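Local coordinates for SH2 domain-containing protein 3C (Homo sapiens, PDB 3T6G), which acts as an adapter in integrin-mediated cell adhesion and migration, its C-terminal Cdc25-homology domain being locked in a closed form that cannot carry out canonical nucleotide exchange, at residues A[27-32]-A[288-293]; A[123-128]-A[167-172]; A[66-71]-A[259-264]. The protein carries 2 engineered substitutions. All coordinates share one frame; numbering follows the deposited sequence.

Overall arrangement
The Cdc25-homology domain described here is all-helical, and its three contacts illustrate how such a fold is tied together at widely separated points. Interaction 1 joins a loop near the N-terminus to one near the C-terminus, 256 residues apart, so that interactions 2 and 3 both fall within the span of chain it closes. Interaction 3 in turn brackets interaction 2. In space none touches another. The centres of interactions 1 and 2 lie about 33 Å apart. Those of interactions 1 and 3 are about 31 Å apart. Interactions 2 and 3, with centres about 35 Å apart, sit on opposite sides of the chain's centre. Loop meets loop in interaction 1, helix meets helix in interaction 2, and loop meets helix in interaction 3.

Interaction 1: residues A[27-32]-A[288-293]; sequences PRDNRP and GSQGAS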
ATOM      1  N   PRO A  27      11.116  23.186  15.276  1.00 82.35           N
ATOM      2  CA  PRO A  27      12.450  23.692  15.632  1.00 86.07           C
ATOM      3  C   PRO A  27      13.432  22.557  15.938  1.00 92.40           C
ATOM      4  O   PRO A  27      13.002  21.411  16.070  1.00 89.41           O
ATOM      5  CB  PRO A  27      12.186  24.548  16.877  1.00 76.45           C
ATOM      6  CG  PRO A  27      11.007  23.914  17.512  1.00 74.90           C
ATOM      7  CD  PRO A  27      10.152  23.361  16.379  1.00 76.90           C
ATOM      8  N   ARG A  28      14.721  22.879  16.051  1.00 97.64           N
ATOM      9  CA  ARG A  28      15.769  21.862  16.098  1.00100.88           C
ATOM     10  C   ARG A  28      15.478  20.670  17.011  1.00105.07           C
ATOM     11  O   ARG A  28      15.362  19.542  16.531  1.00114.85           O
ATOM     12  CB  ARG A  28      17.129  22.477  16.429  1.00109.87           C
ATOM     13  CG  ARG A  28      18.274  21.466  16.451  1.00119.06           C
ATOM     14  CD  ARG A  28      19.602  22.112  16.059  1.00129.38           C
ATOM     15  NE  ARG A  28      19.672  22.355  14.619  1.00133.92           N
ATOM     16  CZ  ARG A  28      20.671  22.982  14.006  1.00139.52           C
ATOM     17  NH1 ARG A  28      21.703  23.448  14.702  1.00141.71           N
ATOM     18  NH2 ARG A  28      20.633  23.145  12.689  1.00140.91           N
ATOM     19  N   ASP A  29      15.366  20.901  18.312  1.00 95.92           N
ATOM     20  CA  ASP A  29      15.181  19.785  19.235  1.00 98.93           C
ATOM     21  C   ASP A  29      13.800  19.746  19.865  1.00101.72           C
ATOM     22  O   ASP A  29      13.662  20.017  21.054  1.00110.93           O
ATOM     23  CB  ASP A  29      16.229  19.832  20.346  1.00107.39           C
ATOM     24  CG  ASP A  29      17.514  19.130  19.961  1.00121.46           C
ATOM     25  OD1 ASP A  29      18.519  19.831  19.708  1.00128.24           O
ATOM     26  OD2 ASP A  29      17.513  17.877  19.907  1.00121.91           O
ATOM     27  N   ASN A  30      12.781  19.387  19.093  1.00 92.59           N
ATOM     28  CA  ASN A  30      11.414  19.455  19.612  1.00 93.40           C
ATOM     29  C   ASN A  30      10.995  18.269  20.482  1.00 98.00           C
ATOM     30  O   ASN A  30      11.509  17.161  20.336  1.00 97.03           O
ATOM     31  CB  ASN A  30      10.402  19.669  18.483  1.00 83.45           C
ATOM     32  CG  ASN A  30      10.329  18.499  17.546  1.00 80.84           C
ATOM     33  OD1 ASN A  30      11.351  18.046  17.033  1.00 89.71           O
ATOM     34  ND2 ASN A  30       9.122  17.985  17.323  1.00 74.89           N
ATOM     35  N   ARG A  31      10.060  18.534  21.396  1.00103.82           N
ATOM     36  CA  ARG A  31       9.467  17.514  22.257  1.00100.84           C
ATOM     37  C   ARG A  31       8.295  16.867  21.532  1.00 88.42           C
ATOM     38  O   ARG A  31       7.733  17.462  20.609  1.00 89.18           O
ATOM     39  CB  ARG A  31       8.994  18.130  23.580  1.00111.18           C
ATOM     40  CG  ARG A  31      10.077  18.227  24.645  1.00125.41           C
ATOM     41  CD  ARG A  31      11.036  17.036  24.543  1.00137.64           C
ATOM     42  NE  ARG A  31      11.196  16.310  25.804  1.00147.49           N
ATOM     43  CZ  ARG A  31      11.922  15.199  25.944  1.00151.76           C
ATOM     44  NH1 ARG A  31      12.563  14.677  24.901  1.00148.58           N
ATOM     45  NH2 ARG A  31      12.007  14.607  27.130  1.00154.06           N
ATOM     46  N   PRO A  32       7.918  15.640  21.933  1.00 80.70           N
ATOM     47  CA  PRO A  32       6.778  15.054  21.217  1.00 78.61           C
ATOM     48  C   PRO A  32       5.467  15.658  21.705  1.00 81.83           C
ATOM     49  O   PRO A  32       5.333  15.929  22.895  1.00 87.90           O
ATOM     50  CB  PRO A  32       6.873  13.544  21.531  1.00 66.88           C
ATOM     51  CG  PRO A  32       7.689  13.440  22.785  1.00 67.54           C
ATOM     52  CD  PRO A  32       8.460  14.751  22.979  1.00 77.08           C
ATOM     53  N   GLY A 288       8.652  13.441  18.470  1.00 66.15           N
ATOM     54  CA  GLY A 288       9.713  14.369  18.842  1.00 69.78           C
ATOM     55  C   GLY A 288      11.030  13.974  18.185  1.00 80.35           C
ATOM     56  O   GLY A 288      11.175  12.847  17.710  1.00 79.33           O
ATOM     57  N   SER A 289      11.995  14.889  18.131  1.00 90.62           N
ATOM     58  CA  SER A 289      13.331  14.514  17.675  1.00 92.39           C
ATOM     59  C   SER A 289      13.827  13.456  18.647  1.00 91.12           C
ATOM     60  O   SER A 289      13.381  13.398  19.794  1.00 94.79           O
ATOM     61  CB  SER A 289      14.284  15.714  17.628  1.00 92.91           C
ATOM     62  OG  SER A 289      14.486  16.278  18.913  1.00 90.39           O
ATOM     63  N   GLN A 290      14.734  12.611  18.194  1.00 88.78           N
ATOM     64  CA  GLN A 290      15.114  11.452  18.992  1.00101.30           C
ATOM     65  C   GLN A 290      14.041  10.382  18.803  1.00100.55           C
ATOM     66  O   GLN A 290      14.240   9.415  18.059  1.00102.61           O
ATOM     67  CB  GLN A 290      15.248  11.817  20.479  1.00110.53           C
ATOM     68  CG  GLN A 290      16.142  13.037  20.783  1.00120.10           C
ATOM     69  CD  GLN A 290      17.629  12.807  20.486  1.00126.56           C
ATOM     70  OE1 GLN A 290      18.082  11.671  20.318  1.00128.63           O
ATOM     71  NE2 GLN A 290      18.390  13.895  20.423  1.00126.34           N
ATOM     72  N   GLY A 291      12.893  10.577  19.453  1.00 90.27           N
ATOM     73  CA  GLY A 291      11.774   9.656  19.321  1.00 78.99           C
ATOM     74  C   GLY A 291      11.404   9.281  17.893  1.00 76.57           C
ATOM     75  O   GLY A 291      11.067   8.132  17.612  1.00 77.62           O
ATOM     76  N   ALA A 292      11.455  10.240  16.974  1.00 76.66           N
ATOM     77  CA  ALA A 292      11.055   9.956  15.598  1.00 71.57           C
ATOM     78  C   ALA A 292      12.003   8.960  14.898  1.00 80.36           C
ATOM     79  O   ALA A 292      11.687   8.414  13.832  1.00 79.83           O
ATOM     80  CB  ALA A 292      10.918  11.254  14.797  1.00 50.56           C
ATOM     81  N   SER A 293      13.165   8.718  15.492  1.00 84.21           N
ATOM     82  CA  SER A 293      14.121   7.801  14.876  1.00 90.09           C
ATOM     83  C   SER A 293      14.012   6.368  15.399  1.00 90.77           C
ATOM     84  O   SER A 293      14.516   5.438  14.779  1.00 95.75           O
ATOM     85  CB  SER A 293      15.549   8.331  15.003  1.00 93.45           C
ATOM     86  OG  SER A 293      15.750   9.411  14.109  1.00 96.87           O
TER
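S289 turns its side chain toward the loop 27-32 and meets N30 through both backbone and side-chain atoms. The central bond runs from S289 N to N30 O, 3.2 Å long and bent to 141° at the hydrogen. S289 OG adds a weak bond to the same carbonyl at 3.4 Å from N30 O, its chi1 of 63° folding the hydroxyl back between the backbone N and the carbonyl carbon. N30 O thus receives a moderate bond and a weak one from the same serine.

The amide of N30 flanks this pair. Its side chain is likewise folded back, and its OD1 comes to 3.4 Å from S289 N as a second, weak acceptor, while its stronger polar partner is R284 on helix 279-287, whose NH1 also bonds weakly to R28 O. R284 probably helps to position the N30 amide. On the exposed flank, D29 OD2 approaches S289 OG to 3.6 Å. The carboxylate of D29 and the amide of Q290 lie nearly coplanar, 5° apart, but D29 OD2 stays 4.1 Å from Q290 NE2. Along the loop, P32 touches G288 with its CB, 3.5 Å from G288 N. The positive phi of G288 suits a glycine, and the backbone of 30-32 packs directly on it, N30 O lying 3.6 Å and R31 C 3.9 Å from G288 CA.

The arrangement is an irregular loop-to-loop contact, in which the segment preceding helix 35-46 is joined by one backbone bond and two weak ones to the turn that leaves helix 279-287 in the all-helical Cdc25-homology fold.

Interaction 2: residues A[123-128]-A[167-172]; sequences ERAALL and WVTLRQ
L128 sets one methyl squarely on the indole of W167. Its CD2 stands 3.5 Å from the centroid of the six-membered ring and only 5° off the ring normal, a CH-pi contact over the face, and the leucine comes down end-on, roughly perpendicular to the indole plane. The other branch, on the same face, hangs out beyond the rim, L128 CD1 lying 3.8 Å from W167 CZ2. L128 CD2 also touches the neighbouring leucine, lying 3.8 Å from L170 CD2, and so is shared between an aromatic and an aliphatic partner.

One turn earlier, A125 provides the close approach. Its small side chain meets T169 at 3.6 Å from A125 CB to T169 OG1, while L170 CD1 comes within 3.6 Å of A125 O, a methyl resting against a helix carbonyl. L170 holds CG anti to its backbone N (chi1 176°), which carries its two methyls across to the A125 carbonyl and the L128 branch. The short helix axes pass 8.5 Å apart and cross at -71°, a steep angle that limits the meeting to these few residues.

Polar contacts lie behind this shell. The indole N-H of W167 bonds to the carbonyl of I160, which probably helps to fix the rotation of the ring, and R124 reaches T166 with NE while its NH2 forms a salt bridge to E315. Helix 164-173 thus lies across the early turns of helix 121-140, where L170 also packs on H129 and I132, and T169 on A121.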
ATOM      1  N   GLU A 123     -18.398  19.481  19.878  1.00 68.27           N
ATOM      2  CA  GLU A 123     -17.354  19.959  18.960  1.00 76.50           C
ATOM      3  C   GLU A 123     -16.655  18.809  18.258  1.00 70.94           C
ATOM      4  O   GLU A 123     -16.449  18.845  17.036  1.00 71.99           O
ATOM      5  CB  GLU A 123     -16.281  20.753  19.701  1.00 87.07           C
ATOM      6  CG  GLU A 123     -16.688  22.141  20.121  1.00 96.25           C
ATOM      7  CD  GLU A 123     -15.616  22.799  20.959  1.00100.60           C
ATOM      8  OE1 GLU A 123     -14.420  22.729  20.557  1.00 88.54           O
ATOM      9  OE2 GLU A 123     -15.975  23.361  22.029  1.00101.06           O
ATOM     10  N   ARG A 124     -16.256  17.811  19.051  1.00 58.97           N
ATOM     11  CA  ARG A 124     -15.651  16.601  18.524  1.00 56.74           C
ATOM     12  C   ARG A 124     -16.490  15.954  17.421  1.00 64.25           C
ATOM     13  O   ARG A 124     -15.947  15.570  16.385  1.00 75.18           O
ATOM     14  CB  ARG A 124     -15.430  15.606  19.636  1.00 68.11           C
ATOM     15  CG  ARG A 124     -14.052  15.639  20.211  1.00 70.28           C
ATOM     16  CD  ARG A 124     -13.677  14.235  20.612  1.00 64.97           C
ATOM     17  NE  ARG A 124     -14.705  13.672  21.465  1.00 61.74           N
ATOM     18  CZ  ARG A 124     -14.960  14.121  22.690  1.00 67.73           C
ATOM     19  NH1 ARG A 124     -14.250  15.130  23.179  1.00 60.81           N
ATOM     20  NH2 ARG A 124     -15.912  13.553  23.426  1.00 75.59           N
ATOM     21  N   ALA A 125     -17.800  15.833  17.634  1.00 50.55           N
ATOM     22  CA  ALA A 125     -18.673  15.266  16.612  1.00 56.19           C
ATOM     23  C   ALA A 125     -18.531  16.017  15.302  1.00 60.53           C
ATOM     24  O   ALA A 125     -18.414  15.409  14.243  1.00 68.11           O
ATOM     25  CB  ALA A 125     -20.155  15.260  17.071  1.00 51.39           C
ATOM     26  N   ALA A 126     -18.544  17.341  15.379  1.00 61.87           N
ATOM     27  CA  ALA A 126     -18.400  18.193  14.193  1.00 61.12           C
ATOM     28  C   ALA A 126     -17.050  17.992  13.490  1.00 50.72           C
ATOM     29  O   ALA A 126     -16.968  17.954  12.266  1.00 55.83           O
ATOM     30  CB  ALA A 126     -18.587  19.646  14.577  1.00 63.75           C
ATOM     31  N   LEU A 127     -15.994  17.862  14.281  1.00 45.53           N
ATOM     32  CA  LEU A 127     -14.675  17.491  13.765  1.00 44.27           C
ATOM     33  C   LEU A 127     -14.669  16.081  13.142  1.00 52.36           C
ATOM     34  O   LEU A 127     -14.092  15.863  12.076  1.00 58.76           O
ATOM     35  CB  LEU A 127     -13.641  17.564  14.889  1.00 50.29           C
ATOM     36  CG  LEU A 127     -12.203  17.227  14.457  1.00 65.19           C
ATOM     37  CD1 LEU A 127     -11.921  17.750  13.067  1.00 61.32           C
ATOM     38  CD2 LEU A 127     -11.193  17.769  15.451  1.00 64.45           C
ATOM     39  N   LEU A 128     -15.304  15.129  13.822  1.00 55.53           N
ATOM     40  CA  LEU A 128     -15.509  13.787  13.276  1.00 55.20           C
ATOM     41  C   LEU A 128     -16.259  13.876  11.950  1.00 63.44           C
ATOM     42  O   LEU A 128     -15.959  13.164  11.002  1.00 69.76           O
ATOM     43  CB  LEU A 128     -16.286  12.920  14.270  1.00 55.23           C
ATOM     44  CG  LEU A 128     -16.455  11.419  14.002  1.00 55.40           C
ATOM     45  CD1 LEU A 128     -15.120  10.726  14.170  1.00 59.15           C
ATOM     46  CD2 LEU A 128     -17.504  10.774  14.932  1.00 45.51           C
ATOM     47  N   TRP A 167     -20.057   9.690  18.715  1.00 63.78           N
ATOM     48  CA  TRP A 167     -20.833   9.022  17.659  1.00 68.46           C
ATOM     49  C   TRP A 167     -22.352   9.223  17.755  1.00 73.96           C
ATOM     50  O   TRP A 167     -23.014   9.473  16.741  1.00 73.44           O
ATOM     51  CB  TRP A 167     -20.487   7.528  17.566  1.00 58.81           C
ATOM     52  CG  TRP A 167     -19.130   7.356  17.089  1.00 58.55           C
ATOM     53  CD1 TRP A 167     -18.007   7.220  17.848  1.00 60.28           C
ATOM     54  CD2 TRP A 167     -18.701   7.372  15.724  1.00 58.46           C
ATOM     55  NE1 TRP A 167     -16.903   7.131  17.034  1.00 61.45           N
ATOM     56  CE2 TRP A 167     -17.303   7.224  15.720  1.00 54.56           C
ATOM     57  CE3 TRP A 167     -19.369   7.493  14.495  1.00 61.50           C
ATOM     58  CZ2 TRP A 167     -16.549   7.190  14.541  1.00 53.78           C
ATOM     59  CZ3 TRP A 167     -18.628   7.455  13.326  1.00 63.29           C
ATOM     60  CH2 TRP A 167     -17.229   7.304  13.354  1.00 54.40           C
ATOM     61  N   VAL A 168     -22.904   9.103  18.961  1.00 72.46           N
ATOM     62  CA  VAL A 168     -24.326   9.373  19.156  1.00 73.74           C
ATOM     63  C   VAL A 168     -24.649  10.788  18.672  1.00 73.50           C
ATOM     64  O   VAL A 168     -25.569  10.998  17.879  1.00 70.36           O
ATOM     65  CB  VAL A 168     -24.741   9.251  20.631  1.00 76.57           C
ATOM     66  CG1 VAL A 168     -26.061   9.968  20.855  1.00 84.95           C
ATOM     67  CG2 VAL A 168     -24.830   7.786  21.060  1.00 74.81           C
ATOM     68  N   THR A 169     -23.870  11.759  19.137  1.00 72.99           N
ATOM     69  CA  THR A 169     -24.110  13.136  18.745  1.00 72.50           C
ATOM     70  C   THR A 169     -23.842  13.398  17.256  1.00 72.96           C
ATOM     71  O   THR A 169     -24.468  14.295  16.675  1.00 74.82           O
ATOM     72  CB  THR A 169     -23.435  14.156  19.709  1.00 66.82           C
ATOM     73  OG1 THR A 169     -23.198  15.399  19.038  1.00 63.06           O
ATOM     74  CG2 THR A 169     -22.159  13.623  20.246  1.00 71.65           C
ATOM     75  N   LEU A 170     -22.960  12.604  16.631  1.00 63.58           N
ATOM     76  CA  LEU A 170     -22.775  12.680  15.173  1.00 62.17           C
ATOM     77  C   LEU A 170     -24.045  12.205  14.492  1.00 69.44           C
ATOM     78  O   LEU A 170     -24.437  12.704  13.432  1.00 75.54           O
ATOM     79  CB  LEU A 170     -21.597  11.825  14.692  1.00 62.11           C
ATOM     80  CG  LEU A 170     -21.355  11.738  13.172  1.00 64.96           C
ATOM     81  CD1 LEU A 170     -20.532  12.927  12.687  1.00 63.96           C
ATOM     82  CD2 LEU A 170     -20.634  10.445  12.762  1.00 61.44           C
ATOM     83  N   ARG A 171     -24.680  11.225  15.115  1.00 69.95           N
ATOM     84  CA  ARG A 171     -25.919  10.666  14.604  1.00 79.38           C
ATOM     85  C   ARG A 171     -27.055  11.678  14.736  1.00 81.42           C
ATOM     86  O   ARG A 171     -27.949  11.741  13.888  1.00 80.58           O
ATOM     87  CB  ARG A 171     -26.255   9.386  15.368  1.00 92.45           C
ATOM     88  CG  ARG A 171     -26.262   8.126  14.519  1.00100.79           C
ATOM     89  CD  ARG A 171     -26.013   6.889  15.369  1.00102.48           C
ATOM     90  NE  ARG A 171     -24.624   6.452  15.255  1.00103.71           N
ATOM     91  CZ  ARG A 171     -23.945   5.832  16.216  1.00 99.04           C
ATOM     92  NH1 ARG A 171     -24.524   5.577  17.391  1.00 91.42           N
ATOM     93  NH2 ARG A 171     -22.680   5.474  15.994  1.00 93.91           N
ATOM     94  N   GLN A 172     -27.009  12.480  15.798  1.00 85.47           N
ATOM     95  CA  GLN A 172     -28.049  13.476  16.058  1.00 89.48           C
ATOM     96  C   GLN A 172     -27.914  14.705  15.177  1.00 90.73           C
ATOM     97  O   GLN A 172     -28.881  15.144  14.559  1.00 92.14           O
ATOM     98  CB  GLN A 172     -28.024  13.907  17.522  1.00 90.95           C
ATOM     99  CG  GLN A 172     -28.831  13.006  18.444  1.00103.29           C
ATOM    100  CD  GLN A 172     -28.491  13.219  19.909  1.00106.50           C
ATOM    101  OE1 GLN A 172     -27.751  14.148  20.268  1.00114.12           O
ATOM    102  NE2 GLN A 172     -29.017  12.352  20.762  1.00 93.45           N
TER

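Interaction 3: residues A[66-71]-A[259-264]; sequences RILGVT and NAEVKL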
ATOM      1  N   ARG A  66       5.686   8.719  -5.977  1.00 52.41           N
ATOM      2  CA  ARG A  66       6.188   8.880  -7.344  1.00 50.00           C
ATOM      3  C   ARG A  66       5.125   8.706  -8.402  1.00 49.46           C
ATOM      4  O   ARG A  66       5.321   7.994  -9.375  1.00 51.27           O
ATOM      5  CB  ARG A  66       7.383   7.949  -7.611  1.00 47.70           C
ATOM      6  CG  ARG A  66       8.392   8.144  -6.505  1.00 50.31           C
ATOM      7  CD  ARG A  66       9.584   7.326  -6.668  1.00 56.74           C
ATOM      8  NE  ARG A  66      10.177   7.097  -5.364  1.00 66.88           N
ATOM      9  CZ  ARG A  66      11.292   6.407  -5.179  1.00 67.45           C
ATOM     10  NH1 ARG A  66      11.923   5.882  -6.230  1.00 64.18           N
ATOM     11  NH2 ARG A  66      11.769   6.244  -3.946  1.00 61.81           N
ATOM     12  N   ILE A  67       4.003   9.384  -8.205  1.00 58.80           N
ATOM     13  CA  ILE A  67       3.008   9.589  -9.254  1.00 51.54           C
ATOM     14  C   ILE A  67       3.202  10.981  -9.866  1.00 53.88           C
ATOM     15  O   ILE A  67       2.880  11.204 -11.040  1.00 57.72           O
ATOM     16  CB  ILE A  67       1.576   9.407  -8.682  1.00 51.30           C
ATOM     17  CG1 ILE A  67       1.337   7.924  -8.381  1.00 54.26           C
ATOM     18  CG2 ILE A  67       0.497   9.937  -9.646  1.00 41.22           C
ATOM     19  CD1 ILE A  67       0.122   7.662  -7.512  1.00 58.83           C
ATOM     20  N   LEU A  68       3.730  11.913  -9.063  1.00 45.25           N
ATOM     21  CA  LEU A  68       4.053  13.255  -9.540  1.00 55.78           C
ATOM     22  C   LEU A  68       5.472  13.605  -9.146  1.00 54.72           C
ATOM     23  O   LEU A  68       6.037  12.985  -8.242  1.00 53.27           O
ATOM     24  CB  LEU A  68       3.129  14.321  -8.917  1.00 60.89           C
ATOM     25  CG  LEU A  68       1.646  14.440  -9.263  1.00 52.97           C
ATOM     26  CD1 LEU A  68       1.017  15.419  -8.292  1.00 42.82           C
ATOM     27  CD2 LEU A  68       1.406  14.866 -10.699  1.00 51.24           C
ATOM     28  N   GLY A  69       6.016  14.640  -9.786  1.00 56.89           N
ATOM     29  CA  GLY A  69       7.351  15.134  -9.478  1.00 52.22           C
ATOM     30  C   GLY A  69       8.444  14.141  -9.853  1.00 58.99           C
ATOM     31  O   GLY A  69       9.515  14.125  -9.235  1.00 65.00           O
ATOM     32  N   VAL A  70       8.183  13.307 -10.860  1.00 54.22           N
ATOM     33  CA  VAL A  70       9.175  12.297 -11.269  1.00 61.09           C
ATOM     34  C   VAL A  70      10.035  12.745 -12.444  1.00 60.60           C
ATOM     35  O   VAL A  70       9.559  12.813 -13.570  1.00 62.81           O
ATOM     36  CB  VAL A  70       8.513  10.965 -11.687  1.00 59.20           C
ATOM     37  CG1 VAL A  70       9.566   9.961 -12.014  1.00 63.40           C
ATOM     38  CG2 VAL A  70       7.591  10.434 -10.583  1.00 58.46           C
ATOM     39  N   THR A  71      11.308  13.025 -12.194  1.00 59.99           N
ATOM     40  CA  THR A  71      12.242  13.340 -13.283  1.00 58.89           C
ATOM     41  C   THR A  71      12.697  12.102 -14.075  1.00 61.62           C
ATOM     42  O   THR A  71      12.504  10.965 -13.646  1.00 67.27           O
ATOM     43  CB  THR A  71      13.484  14.015 -12.734  1.00 57.04           C
ATOM     44  OG1 THR A  71      14.136  13.100 -11.844  1.00 60.66           O
ATOM     45  CG2 THR A  71      13.113  15.308 -11.976  1.00 39.64           C
ATOM     46  N   ASN A 259      -4.016  12.025 -14.688  1.00 65.05           N
ATOM     47  CA  ASN A 259      -5.159  12.412 -13.875  1.00 60.45           C
ATOM     48  C   ASN A 259      -4.761  13.361 -12.776  1.00 60.69           C
ATOM     49  O   ASN A 259      -5.353  14.421 -12.614  1.00 74.25           O
ATOM     50  CB  ASN A 259      -5.820  11.195 -13.256  1.00 58.55           C
ATOM     51  CG  ASN A 259      -6.554  10.376 -14.270  1.00 62.83           C
ATOM     52  OD1 ASN A 259      -6.878  10.865 -15.360  1.00 65.41           O
ATOM     53  ND2 ASN A 259      -6.837   9.124 -13.928  1.00 54.53           N
ATOM     54  N   ALA A 260      -3.752  12.969 -12.014  1.00 53.11           N
ATOM     55  CA  ALA A 260      -3.299  13.757 -10.879  1.00 48.75           C
ATOM     56  C   ALA A 260      -2.820  15.150 -11.323  1.00 63.60           C
ATOM     57  O   ALA A 260      -3.035  16.135 -10.630  1.00 64.54           O
ATOM     58  CB  ALA A 260      -2.186  13.011 -10.168  1.00 48.79           C
ATOM     59  N   GLU A 261      -2.164  15.234 -12.475  1.00 66.69           N
ATOM     60  CA  GLU A 261      -1.619  16.514 -12.895  1.00 69.45           C
ATOM     61  C   GLU A 261      -2.721  17.436 -13.420  1.00 71.15           C
ATOM     62  O   GLU A 261      -2.671  18.662 -13.230  1.00 71.77           O
ATOM     63  CB  GLU A 261      -0.468  16.341 -13.904  1.00 68.28           C
ATOM     64  CG  GLU A 261       0.804  17.063 -13.451  1.00 74.58           C
ATOM     65  CD  GLU A 261       2.022  16.787 -14.322  1.00 86.88           C
ATOM     66  OE1 GLU A 261       3.114  16.531 -13.755  1.00 85.76           O
ATOM     67  OE2 GLU A 261       1.897  16.845 -15.564  1.00 91.87           O
ATOM     68  N   VAL A 262      -3.712  16.836 -14.076  1.00 66.20           N
ATOM     69  CA  VAL A 262      -4.870  17.564 -14.570  1.00 71.55           C
ATOM     70  C   VAL A 262      -5.825  17.986 -13.452  1.00 75.62           C
ATOM     71  O   VAL A 262      -6.478  19.015 -13.535  1.00 76.77           O
ATOM     72  CB  VAL A 262      -5.686  16.726 -15.522  1.00 63.86           C
ATOM     73  CG1 VAL A 262      -7.037  17.407 -15.758  1.00 71.96           C
ATOM     74  CG2 VAL A 262      -4.951  16.568 -16.801  1.00 57.02           C
ATOM     75  N   LYS A 263      -5.909  17.172 -12.413  1.00 67.54           N
ATOM     76  CA  LYS A 263      -6.823  17.432 -11.324  1.00 64.17           C
ATOM     77  C   LYS A 263      -6.246  18.525 -10.437  1.00 71.13           C
ATOM     78  O   LYS A 263      -6.947  19.111  -9.622  1.00 69.53           O
ATOM     79  CB  LYS A 263      -7.044  16.140 -10.529  1.00 58.07           C
ATOM     80  CG  LYS A 263      -8.116  16.243  -9.484  1.00 63.59           C
ATOM     81  CD  LYS A 263      -8.193  15.015  -8.595  1.00 65.15           C
ATOM     82  CE  LYS A 263      -8.829  13.843  -9.311  1.00 64.11           C
ATOM     83  NZ  LYS A 263      -9.995  14.258 -10.111  1.00 55.75           N
ATOM     84  N   LEU A 264      -4.955  18.796 -10.593  1.00 74.85           N
ATOM     85  CA  LEU A 264      -4.284  19.753  -9.719  1.00 64.36           C
ATOM     86  C   LEU A 264      -3.758  20.948 -10.502  1.00 65.48           C
ATOM     87  O   LEU A 264      -3.013  21.774  -9.973  1.00 64.84           O
ATOM     88  CB  LEU A 264      -3.164  19.075  -8.911  1.00 56.85           C
ATOM     89  CG  LEU A 264      -3.664  18.166  -7.766  1.00 67.04           C
ATOM     90  CD1 LEU A 264      -2.545  17.546  -6.958  1.00 69.10           C
ATOM     91  CD2 LEU A 264      -4.562  18.929  -6.825  1.00 68.40           C
TER
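L68 projects from the loop 66-71 as the principal bump of this contact, its isobutyl end lodging between A260 and E261 of helix 253-263 and L264 just beyond the end of that helix. The small side chain of A260 is the floor: L68 CD2 comes to 4.1 Å from A260 CB, a distance of ordinary van der Waals packing. Along one border of the hollow runs the aliphatic part of E261, and L68 CD2 touches it most closely, 3.6 Å from E261 CG. The extended glutamate runs past the leucine at a slant, with E261 OE1 remaining 3.9 Å from L68 CD2. The other leucine branch faces the border made by L264, where CD1 of L68 and CD1 of L264 stand 4.4 Å apart, a loose touch.

The loop runs between two helix ends. R66 ends helix 50-64 in a Schellman motif, with positive phi and two bonds back into the last turn, and T71 caps the next helix, 72-78, from its N-cap position. I67 and L68 join this connection between two helices to helix 253-263 within the Cdc25-homology (Ras-GEF) fold.

I67 fills the adjacent side of the A260 methyl. Its branch CG2, anti to the backbone N, lies 4.1 Å from A260 CB, and the one alanine methyl is thereby flanked by two larger side chains. The same isoleucine packs on F206, C62 and M84, and its carbonyl bonds to H257 ND1 on the same helix as A260. The L264 side chain also touches K59 of helix 50-64.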